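Local coordinates for N-acetylmuramoyl-L-alanine amidase domain-containing protein SAOUHSC_02979 (Staphylococcus aureus, PDB 5T1Q), which is a secreted hydrolase, probably an amidase acting on the bacterial cell wall, seen here as a C-terminal piece that joins a glucosaminidase-family domain to a CHAP domain, at residues 161-164 and 165-168. Sequence-based numbering, arbitrary orientation.
Sequences DGNR and TIYK
N163 and I166 meet as the two ends of a type I beta turn, a worked example of how a turn can place a polar side chain against an aliphatic one. I166 N donates to N163 O at 3.2 Å, reaching the oxygen from well above the carbonyl plane and with an N-H...O angle of 147°. Over this closure the two side chains cross at about a right angle. With its CG anti to the backbone N (chi1 -166°), N163 carries its amide across to the isoleucine, where ND2 comes within 3.3 Å of I166 CB and 3.4 Å of CG1. The other branch of I166 lies beside the turn carbonyl, CG2 being 3.5 Å from N163 O. On its far side the same methyl rests over one face of the Y167 ring, towards the rim.

A second type I turn follows at once, T165 to K168, closed by K168 N to T165 O at 3.0 Å. One water links the consecutive turns: it donates to R164 O (2.9 Å) and accepts from Y167 N (3.1 Å). The R164 chain bends at its second torsion, and D161 N lies over one guanidinium face, toward its rim, while NH1 of R164 makes a weak hydrogen bond to N158 O.

Y167 is the buried residue of this otherwise largely exposed loop of the glucosaminidase-family domain. Its hydroxyl is hydrogen-bonded to T188 O, and its side chain packs on L155 and I156 of helix 145-158, the helix that precedes the double turn on the way to helix 178-185.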
loop_
_atom_site.group_PDB
_atom_site.type_symbol
_atom_site.label_atom_id
_atom_site.label_comp_id
_atom_site.label_asym_id
_atom_site.label_seq_id
_atom_site.Cartn_x
_atom_site.Cartn_y
_atom_site.Cartn_z
ATOM N N ASP A 161 15.152 -0.447 -23.457
ATOM C CA ASP A 161 15.669 0.173 -24.673
ATOM C C ASP A 161 16.240 1.546 -24.320
ATOM O O ASP A 161 15.568 2.351 -23.657
ATOM C CB ASP A 161 14.537 0.334 -25.683
ATOM C CG ASP A 161 14.995 0.926 -26.997
ATOM O OD1 ASP A 161 16.145 0.663 -27.421
ATOM O OD2 ASP A 161 14.179 1.638 -27.624
ATOM N N GLY A 162 17.475 1.803 -24.754
ATOM C CA GLY A 162 18.160 3.063 -24.455
ATOM C C GLY A 162 18.792 3.102 -23.065
ATOM O O GLY A 162 19.378 4.116 -22.686
ATOM N N ASN A 163 18.660 2.014 -22.297
ATOM C CA ASN A 163 19.268 1.918 -20.967
ATOM C C ASN A 163 19.214 0.456 -20.477
ATOM O O ASN A 163 18.461 0.115 -19.548
ATOM C CB ASN A 163 18.579 2.865 -19.964
ATOM C CG ASN A 163 19.376 3.045 -18.675
ATOM O OD1 ASN A 163 20.497 2.557 -18.540
ATOM N ND2 ASN A 163 18.800 3.766 -17.727
ATOM N N ARG A 164 20.019 -0.394 -21.113
ATOM C CA ARG A 164 20.088 -1.829 -20.790
ATOM C C ARG A 164 20.572 -2.146 -19.376
ATOM O O ARG A 164 20.281 -3.222 -18.842
ATOM C CB ARG A 164 20.975 -2.569 -21.817
ATOM C CG ARG A 164 20.383 -2.637 -23.226
ATOM C CD ARG A 164 19.136 -3.502 -23.195
ATOM N NE ARG A 164 18.226 -3.324 -24.323
ATOM C CZ ARG A 164 16.952 -3.732 -24.327
ATOM N NH1 ARG A 164 16.409 -4.333 -23.256
ATOM N NH2 ARG A 164 16.202 -3.519 -25.396
ATOM N N THR A 165 21.292 -1.208 -18.774
ATOM C CA THR A 165 21.814 -1.393 -17.434
ATOM C C THR A 165 21.054 -0.556 -16.394
ATOM O O THR A 165 21.585 -0.272 -15.315
ATOM C CB THR A 165 23.311 -1.041 -17.399
ATOM O OG1 THR A 165 23.484 0.329 -17.770
ATOM C CG2 THR A 165 24.086 -1.935 -18.355
ATOM N N ILE A 166 19.807 -0.197 -16.695
ATOM C CA ILE A 166 19.012 0.619 -15.782
ATOM C C ILE A 166 18.884 -0.019 -14.383
ATOM O O ILE A 166 18.854 0.694 -13.400
ATOM C CB ILE A 166 17.615 0.958 -16.369
ATOM C CG1 ILE A 166 16.924 2.043 -15.520
ATOM C CG2 ILE A 166 16.758 -0.292 -16.514
ATOM C CD1 ILE A 166 15.553 2.466 -16.018
ATOM N N TYR A 167 18.847 -1.349 -14.310
ATOM C CA TYR A 167 18.755 -2.054 -13.022
ATOM C C TYR A 167 20.048 -2.788 -12.647
ATOM O O TYR A 167 20.058 -3.569 -11.694
ATOM C CB TYR A 167 17.569 -3.030 -13.019
ATOM C CG TYR A 167 16.239 -2.358 -13.264
ATOM C CD1 TYR A 167 15.748 -1.407 -12.373
ATOM C CD2 TYR A 167 15.454 -2.686 -14.369
ATOM C CE1 TYR A 167 14.527 -0.781 -12.585
ATOM C CE2 TYR A 167 14.228 -2.069 -14.589
ATOM C CZ TYR A 167 13.769 -1.110 -13.696
ATOM O OH TYR A 167 12.552 -0.485 -13.902
ATOM N N LYS A 168 21.132 -2.528 -13.381
ATOM C CA LYS A 168 22.425 -3.161 -13.092
ATOM C C LYS A 168 22.904 -2.899 -11.647
ATOM O O LYS A 168 23.429 -3.806 -11.019
ATOM C CB LYS A 168 23.501 -2.764 -14.123
ATOM C CG LYS A 168 24.849 -3.446 -13.904
ATOM C CD LYS A 168 25.855 -3.154 -15.010
ATOM C CE LYS A 168 27.186 -3.818 -14.697
ATOM N NZ LYS A 168 28.194 -3.685 -15.776
HETATM O O HOH W 1 19.008 -3.740 -16.285
#